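Local coordinates for epsin-1 (Saccharomyces cerevisiae, PDB 5LOZ), which binds membranes rich in phosphatidylinositol bisphosphates as a clathrin and ubiquitin adaptor required for endocytosis, and is represented here by its ENTH domain, at residues D24-L29 against I67-R72; M45-L50 against V79-E84; K55-I60 against I103-I108; T117-L120 against R125-E128. All coordinates share one frame; numbering follows the deposited sequence.

Contact 1 (D24-L29 against I67-R72)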
loop_
_atom_site.group_PDB
_atom_site.type_symbol
_atom_site.label_atom_id
_atom_site.label_comp_id
_atom_site.label_asym_id
_atom_site.label_seq_id
_atom_site.Cartn_x
_atom_site.Cartn_y
_atom_site.Cartn_z
ATOM N N ASP A 24 0.981 -1.754 -14.254
ATOM C CA ASP A 24 -0.302 -2.357 -14.592
ATOM C C ASP A 24 -1.208 -2.499 -13.350
ATOM O O ASP A 24 -2.378 -2.042 -13.328
ATOM C CB ASP A 24 -0.054 -3.784 -15.125
ATOM C CG ASP A 24 -0.127 -3.881 -16.601
ATOM O OD1 ASP A 24 0.964 -3.983 -17.222
ATOM O OD2 ASP A 24 -1.275 -3.890 -17.128
ATOM N N SER A 25 -0.675 -3.188 -12.342
ATOM C CA SER A 25 -1.411 -3.490 -11.117
ATOM C C SER A 25 -1.833 -2.215 -10.379
ATOM O O SER A 25 -2.971 -2.098 -9.952
ATOM C CB SER A 25 -0.569 -4.388 -10.194
ATOM O OG SER A 25 -0.292 -5.619 -10.838
ATOM N N LEU A 26 -0.923 -1.263 -10.255
ATOM C CA LEU A 26 -1.214 -0.064 -9.532
ATOM C C LEU A 26 -2.366 0.733 -10.168
ATOM O O LEU A 26 -3.244 1.216 -9.488
ATOM C CB LEU A 26 0.050 0.776 -9.378
ATOM C CG LEU A 26 1.171 0.133 -8.510
ATOM C CD1 LEU A 26 2.493 0.785 -8.783
ATOM C CD2 LEU A 26 0.861 0.231 -7.032
ATOM N N ILE A 27 -2.320 0.895 -11.478
ATOM C CA ILE A 27 -3.335 1.648 -12.199
ATOM C C ILE A 27 -4.687 0.987 -12.031
ATOM O O ILE A 27 -5.692 1.658 -11.725
ATOM C CB ILE A 27 -2.963 1.784 -13.700
ATOM C CG1 ILE A 27 -1.804 2.763 -13.874
ATOM C CG2 ILE A 27 -4.191 2.214 -14.563
ATOM C CD1 ILE A 27 -1.143 2.607 -15.163
ATOM N N GLU A 28 -4.722 -0.340 -12.184
ATOM C CA GLU A 28 -5.971 -1.054 -12.023
ATOM C C GLU A 28 -6.494 -0.988 -10.581
ATOM O O GLU A 28 -7.677 -0.877 -10.374
ATOM C CB GLU A 28 -5.811 -2.509 -12.497
ATOM C CG GLU A 28 -7.133 -3.153 -12.836
ATOM C CD GLU A 28 -7.011 -4.508 -13.537
ATOM O OE1 GLU A 28 -8.053 -5.222 -13.587
ATOM O OE2 GLU A 28 -5.898 -4.848 -14.022
ATOM N N LEU A 29 -5.610 -1.070 -9.574
ATOM C CA LEU A 29 -6.041 -0.989 -8.163
ATOM C C LEU A 29 -6.592 0.407 -7.821
ATOM O O LEU A 29 -7.587 0.537 -7.109
ATOM C CB LEU A 29 -4.878 -1.370 -7.222
ATOM C CG LEU A 29 -4.530 -2.863 -7.179
ATOM C CD1 LEU A 29 -3.233 -3.114 -6.445
ATOM C CD2 LEU A 29 -5.672 -3.697 -6.520
ATOM N N ILE A 67 -0.491 1.139 -1.189
ATOM C CA ILE A 67 -1.165 2.198 -0.412
ATOM C C ILE A 67 -0.733 3.624 -0.833
ATOM O O ILE A 67 -1.548 4.545 -0.932
ATOM C CB ILE A 67 -1.048 1.990 1.091
ATOM C CG1 ILE A 67 -1.692 0.672 1.496
ATOM C CG2 ILE A 67 -1.677 3.198 1.852
ATOM C CD1 ILE A 67 -1.438 0.258 2.890
ATOM N N ASP A 68 0.566 3.797 -1.091
ATOM C CA ASP A 68 1.105 5.079 -1.527
ATOM C C ASP A 68 0.435 5.519 -2.831
ATOM O O ASP A 68 0.017 6.696 -2.942
ATOM C CB ASP A 68 2.619 5.007 -1.647
ATOM C CG ASP A 68 3.200 6.177 -2.403
ATOM O OD1 ASP A 68 3.308 7.228 -1.766
ATOM O OD2 ASP A 68 3.453 6.057 -3.641
ATOM N N TYR A 69 0.339 4.613 -3.808
ATOM C CA TYR A 69 -0.262 4.920 -5.091
ATOM C C TYR A 69 -1.758 5.263 -4.921
ATOM O O TYR A 69 -2.286 6.169 -5.569
ATOM C CB TYR A 69 -0.121 3.773 -6.056
ATOM C CG TYR A 69 -0.310 4.160 -7.502
ATOM C CD1 TYR A 69 0.738 4.675 -8.242
ATOM C CD2 TYR A 69 -1.532 4.010 -8.134
ATOM C CE1 TYR A 69 0.596 5.022 -9.568
ATOM C CE2 TYR A 69 -1.694 4.359 -9.481
ATOM C CZ TYR A 69 -0.616 4.874 -10.191
ATOM O OH TYR A 69 -0.681 5.243 -11.518
ATOM N N LEU A 70 -2.422 4.529 -4.035
ATOM C CA LEU A 70 -3.832 4.674 -3.823
ATOM C C LEU A 70 -4.194 6.045 -3.244
ATOM O O LEU A 70 -5.213 6.618 -3.614
ATOM C CB LEU A 70 -4.351 3.580 -2.887
ATOM C CG LEU A 70 -4.552 2.175 -3.441
ATOM C CD1 LEU A 70 -5.190 1.233 -2.419
ATOM C CD2 LEU A 70 -5.403 2.245 -4.721
ATOM N N ILE A 71 -3.402 6.538 -2.303
ATOM C CA ILE A 71 -3.696 7.839 -1.695
ATOM C C ILE A 71 -3.339 8.976 -2.651
ATOM O O ILE A 71 -3.861 10.070 -2.532
ATOM C CB ILE A 71 -3.070 8.038 -0.277
ATOM C CG1 ILE A 71 -1.551 8.196 -0.332
ATOM C CG2 ILE A 71 -3.507 6.897 0.699
ATOM C CD1 ILE A 71 -0.931 8.713 0.950
ATOM N N ARG A 72 -2.425 8.698 -3.594
ATOM C CA ARG A 72 -2.040 9.653 -4.590
ATOM C C ARG A 72 -2.951 9.641 -5.838
ATOM O O ARG A 72 -3.097 10.668 -6.499
ATOM C CB ARG A 72 -0.588 9.478 -4.995
ATOM C CG ARG A 72 0.442 9.865 -3.960
ATOM C CD ARG A 72 1.778 9.166 -4.241
ATOM N NE ARG A 72 2.337 9.600 -5.488
ATOM C CZ ARG A 72 3.024 8.850 -6.341
ATOM N NH1 ARG A 72 3.289 7.574 -6.085
ATOM N NH2 ARG A 72 3.474 9.402 -7.473
#
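Tyr69 reaches across from helix 57-73 and lays its ring along Leu26 of helix 23-32. With CG anti to the backbone N (chi1 -161°), the side chain extends into the gap between the helices. Starting at its base, Tyr69 CB touches the methyl Leu26 CD2 at 3.8 Å. Further out, one face of the ring receives Leu26 CB, which sits almost over the middle, 3.8 Å from the centroid, a CH-pi contact. The ring carbons CD2 and CE2 then pass the backbone of Leu26, with Tyr69 CE2 3.5 Å from Leu26 O. At the tip, the hydroxyl OH lies 3.6 Å from Ile27 CG1, at the more exposed border of the contact. A tyrosine suits this place because its flat ring spans the gap while its polar tip stays at that border. With an alanine in place of Tyr69, Leu26 would probably lose the surface on which its CB rests, and a gap would be likely to open between the helices. Deeper in, Leu70 CD2 packs 3.7 Å from Leu29 O, and Leu29 also touches Leu9 and Ala13 of helix 5-13. The ring of Tyr69 is stacked on Phe73, one turn on. The two helix segments, their axes 9.6 Å apart, make a crossing at -44° within the alpha-alpha superhelix of the ENTH domain.

Contact 2 (M45-L50 against V79-E84); sequences MLDKRL and VLWCRE
The carbonyl oxygens of Asp47 and Trp81, the pair that meets across this contact, each accept a hydrogen bond from the side-chain amide of the asparagine four residues on: Asp47 O from Asn51 ND2, and Trp81 O from Asn85 ND2. Between the segments themselves the meeting is apolar. Trp81 holds CG anti to its backbone N (chi1 -177°), which carries the indole out from helix 76-84 with the rim of its six-membered ring leading. Asp47 CB comes to that rim in the plane of the ring, 3.9 Å from Trp81 CZ2. Next to it, Leu50 CD2 lies 4.2 Å from Trp81 CH2, again at the edge and near the ring plane. Aspartate therefore contributes its methylene here, not its charge. A residue as long as tryptophan suits the place, because the nearest CA atoms, those of Asp47 and Cys82, are 10.0 Å apart, and the two segments bury just 114 Å² between them. Phe39 and Met43, earlier on helix 36-50, also touch the indole. Leu46 and Leu50 pack on Leu70 and Ile67 of helix 57-73, and Cys82 meets Ile67 too, so helix 57-73 lies against both helix 36-50 and helix 76-84.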
loop_
_atom_site.group_PDB
_atom_site.type_symbol
_atom_site.label_atom_id
_atom_site.label_comp_id
_atom_site.label_asym_id
_atom_site.label_seq_id
_atom_site.Cartn_x
_atom_site.Cartn_y
_atom_site.Cartn_z
ATOM N N MET A 45 -7.316 -6.935 2.123
ATOM C CA MET A 45 -6.130 -7.729 1.742
ATOM C C MET A 45 -4.840 -6.948 2.051
ATOM O O MET A 45 -3.891 -7.491 2.556
ATOM C CB MET A 45 -6.180 -8.097 0.257
ATOM C CG MET A 45 -4.969 -8.968 -0.210
ATOM S SD MET A 45 -4.736 -10.539 0.741
ATOM C CE MET A 45 -6.422 -10.982 0.938
ATOM N N LEU A 46 -4.847 -5.650 1.763
ATOM C CA LEU A 46 -3.722 -4.770 2.089
ATOM C C LEU A 46 -3.433 -4.760 3.578
ATOM O O LEU A 46 -2.289 -4.798 3.994
ATOM C CB LEU A 46 -4.012 -3.336 1.546
ATOM C CG LEU A 46 -3.312 -2.720 0.331
ATOM C CD1 LEU A 46 -2.601 -3.696 -0.614
ATOM C CD2 LEU A 46 -4.183 -1.676 -0.374
ATOM N N ASP A 47 -4.480 -4.748 4.406
ATOM C CA ASP A 47 -4.300 -4.825 5.838
ATOM C C ASP A 47 -3.666 -6.148 6.285
ATOM O O ASP A 47 -2.771 -6.151 7.125
ATOM C CB ASP A 47 -5.633 -4.626 6.594
ATOM C CG ASP A 47 -5.429 -4.476 8.130
ATOM O OD1 ASP A 47 -4.474 -3.764 8.578
ATOM O OD2 ASP A 47 -6.243 -5.047 8.879
ATOM N N LYS A 48 -4.153 -7.256 5.737
ATOM C CA LYS A 48 -3.532 -8.559 5.969
ATOM C C LYS A 48 -2.055 -8.599 5.589
ATOM O O LYS A 48 -1.255 -9.133 6.317
ATOM C CB LYS A 48 -4.289 -9.677 5.238
ATOM C CG LYS A 48 -5.637 -10.006 5.886
ATOM C CD LYS A 48 -6.559 -10.719 4.934
ATOM C CE LYS A 48 -7.855 -11.129 5.633
ATOM N NZ LYS A 48 -8.896 -11.420 4.609
ATOM N N ARG A 49 -1.708 -8.054 4.442
ATOM C CA ARG A 49 -0.333 -8.112 3.951
ATOM C C ARG A 49 0.605 -7.322 4.890
ATOM O O ARG A 49 1.687 -7.774 5.230
ATOM C CB ARG A 49 -0.229 -7.567 2.518
ATOM C CG ARG A 49 -0.864 -8.387 1.435
ATOM C CD ARG A 49 -0.218 -9.726 1.280
ATOM N NE ARG A 49 -0.367 -10.284 -0.042
ATOM C CZ ARG A 49 -0.357 -11.570 -0.354
ATOM N NH1 ARG A 49 -0.271 -12.504 0.579
ATOM N NH2 ARG A 49 -0.462 -11.922 -1.625
ATOM N N LEU A 50 0.141 -6.141 5.312
ATOM C CA LEU A 50 0.871 -5.256 6.229
ATOM C C LEU A 50 1.192 -5.913 7.553
ATOM O O LEU A 50 2.176 -5.585 8.201
ATOM C CB LEU A 50 0.013 -4.006 6.524
ATOM C CG LEU A 50 0.414 -2.618 6.075
ATOM C CD1 LEU A 50 1.459 -2.656 5.047
ATOM C CD2 LEU A 50 -0.874 -1.718 5.705
ATOM N N VAL A 79 -7.551 7.498 1.507
ATOM C CA VAL A 79 -6.942 8.375 2.472
ATOM C C VAL A 79 -7.618 8.155 3.807
ATOM O O VAL A 79 -6.944 7.982 4.829
ATOM C CB VAL A 79 -6.993 9.830 2.089
ATOM C CG1 VAL A 79 -6.363 10.698 3.212
ATOM C CG2 VAL A 79 -6.277 10.051 0.730
ATOM N N LEU A 80 -8.951 8.135 3.802
ATOM C CA LEU A 80 -9.732 7.884 5.034
ATOM C C LEU A 80 -9.281 6.619 5.729
ATOM O O LEU A 80 -9.039 6.627 6.939
ATOM C CB LEU A 80 -11.241 7.788 4.741
ATOM C CG LEU A 80 -12.091 9.060 4.856
ATOM C CD1 LEU A 80 -11.278 10.343 4.664
ATOM C CD2 LEU A 80 -13.315 8.983 3.890
ATOM N N TRP A 81 -9.187 5.537 4.960
ATOM C CA TRP A 81 -8.798 4.263 5.506
ATOM C C TRP A 81 -7.419 4.361 6.231
ATOM O O TRP A 81 -7.299 3.959 7.378
ATOM C CB TRP A 81 -8.742 3.208 4.430
ATOM C CG TRP A 81 -8.405 1.848 4.926
ATOM C CD1 TRP A 81 -9.288 0.888 5.354
ATOM C CD2 TRP A 81 -7.097 1.275 5.063
ATOM N NE1 TRP A 81 -8.608 -0.240 5.741
ATOM C CE2 TRP A 81 -7.264 -0.032 5.581
ATOM C CE3 TRP A 81 -5.798 1.745 4.827
ATOM C CZ2 TRP A 81 -6.176 -0.885 5.837
ATOM C CZ3 TRP A 81 -4.708 0.888 5.090
ATOM C CH2 TRP A 81 -4.912 -0.402 5.577
ATOM N N CYS A 82 -6.407 4.892 5.544
ATOM C CA CYS A 82 -5.103 5.116 6.120
ATOM C C CYS A 82 -5.157 5.833 7.457
ATOM O O CYS A 82 -4.438 5.456 8.382
ATOM C CB CYS A 82 -4.196 5.910 5.173
ATOM S SG CYS A 82 -3.569 4.992 3.841
ATOM N N ARG A 83 -5.953 6.907 7.554
ATOM C CA ARG A 83 -6.018 7.658 8.807
ATOM C C ARG A 83 -6.669 6.835 9.915
ATOM O O ARG A 83 -6.217 6.852 11.070
ATOM C CB ARG A 83 -6.711 9.005 8.636
ATOM C CG ARG A 83 -6.040 9.888 7.628
ATOM C CD ARG A 83 -6.412 11.349 7.833
ATOM N NE ARG A 83 -5.922 12.151 6.697
ATOM C CZ ARG A 83 -4.659 12.524 6.530
ATOM N NH1 ARG A 83 -3.740 12.222 7.441
ATOM N NH2 ARG A 83 -4.315 13.227 5.460
ATOM N N GLU A 84 -7.686 6.060 9.573
ATOM C CA GLU A 84 -8.290 5.165 10.552
ATOM C C GLU A 84 -7.375 4.014 10.946
ATOM O O GLU A 84 -7.463 3.507 12.063
ATOM C CB GLU A 84 -9.635 4.595 10.038
ATOM C CG GLU A 84 -10.821 5.443 10.328
ATOM C CD GLU A 84 -10.988 5.700 11.814
ATOM O OE1 GLU A 84 -11.325 4.769 12.566
ATOM O OE2 GLU A 84 -10.746 6.839 12.242
#

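Contact 3 (K55-I60 against I103-I108)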
loop_
_atom_site.group_PDB
_atom_site.type_symbol
_atom_site.label_atom_id
_atom_site.label_comp_id
_atom_site.label_asym_id
_atom_site.label_seq_id
_atom_site.Cartn_x
_atom_site.Cartn_y
_atom_site.Cartn_z
ATOM N N LYS A 55 9.606 -12.645 7.655
ATOM C CA LYS A 55 10.034 -13.458 6.525
ATOM C C LYS A 55 9.335 -13.010 5.236
ATOM O O LYS A 55 9.909 -13.018 4.156
ATOM C CB LYS A 55 9.700 -14.934 6.800
ATOM C CG LYS A 55 10.014 -15.865 5.678
ATOM C CD LYS A 55 9.594 -17.311 6.038
ATOM C CE LYS A 55 9.602 -18.239 4.808
ATOM N NZ LYS A 55 9.216 -19.663 5.130
ATOM N N TYR A 56 8.081 -12.605 5.369
ATOM C CA TYR A 56 7.298 -12.112 4.233
ATOM C C TYR A 56 7.308 -10.612 4.157
ATOM O O TYR A 56 6.281 -10.008 3.871
ATOM C CB TYR A 56 5.871 -12.623 4.349
ATOM C CG TYR A 56 5.826 -14.120 4.393
ATOM C CD1 TYR A 56 6.076 -14.864 3.254
ATOM C CD2 TYR A 56 5.573 -14.790 5.571
ATOM C CE1 TYR A 56 6.058 -16.236 3.281
ATOM C CE2 TYR A 56 5.543 -16.175 5.604
ATOM C CZ TYR A 56 5.789 -16.895 4.446
ATOM O OH TYR A 56 5.774 -18.275 4.452
ATOM N N TRP A 57 8.480 -10.002 4.380
ATOM C CA TRP A 57 8.600 -8.571 4.306
ATOM C C TRP A 57 8.212 -8.003 2.931
ATOM O O TRP A 57 7.849 -6.812 2.840
ATOM C CB TRP A 57 10.017 -8.120 4.673
ATOM C CG TRP A 57 11.114 -8.553 3.724
ATOM C CD1 TRP A 57 11.871 -9.684 3.825
ATOM C CD2 TRP A 57 11.560 -7.879 2.552
ATOM N NE1 TRP A 57 12.757 -9.747 2.785
ATOM C CE2 TRP A 57 12.584 -8.660 1.981
ATOM C CE3 TRP A 57 11.200 -6.687 1.912
ATOM C CZ2 TRP A 57 13.242 -8.287 0.809
ATOM C CZ3 TRP A 57 11.859 -6.323 0.774
ATOM C CH2 TRP A 57 12.865 -7.113 0.230
ATOM N N ARG A 58 8.318 -8.807 1.859
ATOM C CA ARG A 58 7.907 -8.339 0.517
ATOM C C ARG A 58 6.406 -8.088 0.444
ATOM O O ARG A 58 5.975 -7.156 -0.234
ATOM C CB ARG A 58 8.385 -9.251 -0.612
ATOM C CG ARG A 58 9.886 -9.296 -0.791
ATOM C CD ARG A 58 10.305 -10.430 -1.705
ATOM N NE ARG A 58 11.771 -10.391 -1.893
ATOM C CZ ARG A 58 12.652 -10.966 -1.064
ATOM N NH1 ARG A 58 12.222 -11.605 0.002
ATOM N NH2 ARG A 58 13.954 -10.849 -1.273
ATOM N N HIS A 59 5.616 -8.847 1.201
ATOM C CA HIS A 59 4.214 -8.608 1.289
ATOM C C HIS A 59 3.962 -7.213 1.830
ATOM O O HIS A 59 3.133 -6.472 1.307
ATOM C CB HIS A 59 3.519 -9.618 2.213
ATOM C CG HIS A 59 3.344 -10.980 1.637
ATOM N ND1 HIS A 59 3.018 -12.072 2.420
ATOM C CD2 HIS A 59 3.516 -11.455 0.383
ATOM C CE1 HIS A 59 2.955 -13.146 1.655
ATOM N NE2 HIS A 59 3.248 -12.802 0.418
ATOM N N ILE A 60 4.699 -6.879 2.876
ATOM C CA ILE A 60 4.592 -5.593 3.581
ATOM C C ILE A 60 5.055 -4.439 2.706
ATOM O O ILE A 60 4.307 -3.486 2.512
ATOM C CB ILE A 60 5.439 -5.597 4.903
ATOM C CG1 ILE A 60 5.076 -6.835 5.760
ATOM C CG2 ILE A 60 5.249 -4.323 5.646
ATOM C CD1 ILE A 60 5.750 -6.876 7.148
ATOM N N ILE A 103 21.713 -9.015 4.320
ATOM C CA ILE A 103 21.229 -7.762 3.745
ATOM C C ILE A 103 20.108 -7.144 4.609
ATOM O O ILE A 103 19.160 -7.816 4.996
ATOM C CB ILE A 103 20.711 -7.984 2.309
ATOM C CG1 ILE A 103 21.830 -8.547 1.384
ATOM C CG2 ILE A 103 20.165 -6.670 1.704
ATOM C CD1 ILE A 103 22.892 -7.657 1.141
ATOM N N ASP A 104 20.194 -5.859 4.873
ATOM C CA ASP A 104 19.121 -5.123 5.525
ATOM C C ASP A 104 18.007 -4.863 4.497
ATOM O O ASP A 104 18.048 -3.903 3.734
ATOM C CB ASP A 104 19.618 -3.812 6.093
ATOM C CG ASP A 104 18.516 -3.008 6.808
ATOM O OD1 ASP A 104 17.352 -3.417 6.800
ATOM O OD2 ASP A 104 18.818 -1.960 7.385
ATOM N N GLN A 105 17.043 -5.769 4.468
ATOM C CA GLN A 105 15.870 -5.631 3.637
ATOM C C GLN A 105 14.831 -4.776 4.319
ATOM O O GLN A 105 14.023 -4.117 3.663
ATOM C CB GLN A 105 15.285 -7.000 3.296
ATOM C CG GLN A 105 16.252 -7.963 2.610
ATOM C CD GLN A 105 16.563 -7.620 1.180
ATOM O OE1 GLN A 105 16.181 -6.558 0.669
ATOM N NE2 GLN A 105 17.282 -8.521 0.504
ATOM N N GLY A 106 14.821 -4.797 5.655
ATOM C CA GLY A 106 13.873 -3.995 6.433
ATOM C C GLY A 106 13.879 -2.500 6.160
ATOM O O GLY A 106 12.872 -1.816 6.342
ATOM N N GLN A 107 15.006 -1.980 5.709
ATOM C CA GLN A 107 15.098 -0.561 5.339
ATOM C C GLN A 107 14.138 -0.171 4.200
ATOM O O GLN A 107 13.699 0.977 4.128
ATOM C CB GLN A 107 16.510 -0.182 4.967
ATOM C CG GLN A 107 16.984 -0.756 3.667
ATOM C CD GLN A 107 18.423 -0.428 3.386
ATOM O OE1 GLN A 107 18.747 0.743 3.117
ATOM N NE2 GLN A 107 19.307 -1.453 3.419
ATOM N N ILE A 108 13.810 -1.149 3.328
ATOM C CA ILE A 108 12.875 -0.959 2.245
ATOM C C ILE A 108 11.494 -0.691 2.846
ATOM O O ILE A 108 10.831 0.257 2.448
ATOM C CB ILE A 108 12.875 -2.180 1.275
ATOM C CG1 ILE A 108 14.242 -2.308 0.573
ATOM C CG2 ILE A 108 11.757 -2.052 0.258
ATOM C CD1 ILE A 108 14.507 -3.640 -0.204
#
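Gln105 sets its CB over one face of the Trp57 indole, and the torsions of both residues account for the fit. Trp57 takes the crowded position, CG between the backbone N and the carbonyl carbon (chi1 66°); it directly follows Tyr56, the N-cap residue, and stands in the first turn of helix 57-73. Gln105 CB makes a CH-pi contact, 3.6 Å from the centroid of the six-membered ring of Trp57. The bend at chi2 (-73°) carries the amide out beyond the CZ2-CH2 rim of the indole, to one side of its plane, the two planes 17° apart, with Gln105 OE1 3.4 Å from Trp57 CH2. The amide nitrogen is held from outside by Asp99 OD2, which helps fix the rotation of the group. Arg58 covers the opposite face with its CG, and its guanidinium turns a face to Trp57 CZ2. A flat indole suits the place by offering a broad face to each neighbour. Ile108 CD1 adds a methyl 3.9 Å from Trp57 CH2. Within 103-108, at the turn into helix 106-121, Asp104 OD1 accepts from Gln107 N at 3.0 Å, a capping bond, and Gln107 NE2 returns a nearly straight one to Asp104 O at 2.8 Å. Thus the first turn of helix 57-73 packs on the start of helix 106-121, with the ring of His97 also meeting Trp57.

Contact 4 (T117-L120 against R125-E128); sequences TALL and RLNE
Leu119 and Leu126 form the apolar centre of this contact between successive helices, 106-121 and 123-133. Their side chains cross at about a right angle, with Leu119 CD2 4.0 Å from Leu126 CD1. Leu120 and Leu126 instead lie side by side and point the same way, and their CD2 methyls, Leu120 CD2 and Leu126 CD2, are 4.2 Å apart. Branched leucines suit the place, since Leu126 can offer one methyl to each neighbour. The second kind of contact is between a charged group and hydrocarbon. Arg125 bends at chi3 (102°), and its guanidinium receives Leu119 CD1 over one face, with Arg125 NE 3.7 Å from that methyl. Arg125 NH2 reaches on to the backbone, 3.6 Å from Leu119 CA, and also approaches Ala118. Before the bend, Arg125 CG is 3.9 Å from Leu119 CD1, so the aliphatic part of the chain packs as well. Replacing Leu119 with a glycine would probably leave both the guanidinium face and the Leu126 methyl without their partner. The polar end of Arg125 is paired outside the contact: NH1 forms a salt bridge with Asp122 OD2, in the short connection between the helices. The chemistry thus divides by depth: methyl groups fill the buried side, while the charge stays at the exposed margin, probably balanced in part by the carboxylate of Asp122.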
loop_
_atom_site.group_PDB
_atom_site.type_symbol
_atom_site.label_atom_id
_atom_site.label_comp_id
_atom_site.label_asym_id
_atom_site.label_seq_id
_atom_site.Cartn_x
_atom_site.Cartn_y
_atom_site.Cartn_z
ATOM N N THR A 117 3.676 8.006 5.870
ATOM C CA THR A 117 3.296 8.820 7.017
ATOM C C THR A 117 3.685 10.282 6.900
ATOM O O THR A 117 2.916 11.186 7.316
ATOM C CB THR A 117 3.859 8.237 8.368
ATOM O OG1 THR A 117 5.281 8.269 8.356
ATOM C CG2 THR A 117 3.398 6.791 8.571
ATOM N N ALA A 118 4.845 10.560 6.308
ATOM C CA ALA A 118 5.226 11.926 6.009
ATOM C C ALA A 118 4.206 12.572 5.046
ATOM O O ALA A 118 3.762 13.742 5.269
ATOM C CB ALA A 118 6.626 12.018 5.417
ATOM N N LEU A 119 3.831 11.850 3.982
ATOM C CA LEU A 119 2.868 12.354 3.049
ATOM C C LEU A 119 1.499 12.600 3.704
ATOM O O LEU A 119 0.836 13.614 3.419
ATOM C CB LEU A 119 2.728 11.444 1.844
ATOM C CG LEU A 119 1.762 11.882 0.733
ATOM C CD1 LEU A 119 2.135 13.314 0.204
ATOM C CD2 LEU A 119 1.734 10.859 -0.475
ATOM N N LEU A 120 1.076 11.671 4.546
ATOM C CA LEU A 120 -0.191 11.779 5.262
ATOM C C LEU A 120 -0.236 12.934 6.276
ATOM O O LEU A 120 -1.327 13.396 6.636
ATOM C CB LEU A 120 -0.547 10.466 5.974
ATOM C CG LEU A 120 -0.975 9.319 5.046
ATOM C CD1 LEU A 120 -1.048 7.993 5.828
ATOM C CD2 LEU A 120 -2.352 9.679 4.394
ATOM N N ARG A 125 0.946 18.957 0.464
ATOM C CA ARG A 125 1.530 18.114 -0.568
ATOM C C ARG A 125 0.527 17.079 -1.097
ATOM O O ARG A 125 0.404 16.916 -2.321
ATOM C CB ARG A 125 2.782 17.426 -0.049
ATOM C CG ARG A 125 3.627 16.710 -1.115
ATOM C CD ARG A 125 5.064 16.496 -0.598
ATOM N NE ARG A 125 5.324 15.136 -0.137
ATOM C CZ ARG A 125 5.612 14.816 1.123
ATOM N NH1 ARG A 125 5.689 15.739 2.071
ATOM N NH2 ARG A 125 5.817 13.561 1.447
ATOM N N LEU A 126 -0.197 16.409 -0.209
ATOM C CA LEU A 126 -1.105 15.333 -0.652
ATOM C C LEU A 126 -2.259 15.941 -1.466
ATOM O O LEU A 126 -2.722 15.332 -2.390
ATOM C CB LEU A 126 -1.681 14.568 0.514
ATOM C CG LEU A 126 -2.541 13.326 0.161
ATOM C CD1 LEU A 126 -1.890 12.394 -0.831
ATOM C CD2 LEU A 126 -2.917 12.554 1.416
ATOM N N ASN A 127 -2.735 17.111 -1.043
ATOM C CA ASN A 127 -3.839 17.783 -1.712
ATOM C C ASN A 127 -3.486 18.196 -3.095
ATOM O O ASN A 127 -4.267 18.005 -4.029
ATOM C CB ASN A 127 -4.304 18.991 -0.914
ATOM C CG ASN A 127 -5.414 19.728 -1.602
ATOM O OD1 ASN A 127 -6.460 19.163 -1.851
ATOM N ND2 ASN A 127 -5.178 20.979 -1.937
ATOM N N GLU A 128 -2.278 18.739 -3.268
ATOM C CA GLU A 128 -1.781 19.074 -4.599
ATOM C C GLU A 128 -1.467 17.847 -5.486
ATOM O O GLU A 128 -1.746 17.829 -6.683
ATOM C CB GLU A 128 -0.539 19.977 -4.498
ATOM C CG GLU A 128 -0.845 21.329 -4.049
ATOM C CD GLU A 128 0.366 22.040 -3.479
ATOM O OE1 GLU A 128 1.507 21.810 -3.988
ATOM O OE2 GLU A 128 0.172 22.819 -2.494
#

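From the N terminus, the chain runs through 24-29, 45-50 and 55-60, the first halves of contacts 1, 2 and 3, before any of them closes. Contact 1 then closes at 67-72, contact 2 at 79-84 and contact 3 at 103-108, in the order they opened, so the three loops cross one another and none nests. Contact 4 follows in series and closes a short turn. Contacts 1 and 2 touch where Ile67 meets Cys82 and Leu50, and contact 4 joins both through Ile71 and Arg83. Contact 3 joins the starts of helices 57-73 and 106-121; the latter enters contact 4 further on. Helix 57-73 carries contact 3 near its start and contact 1 near its end.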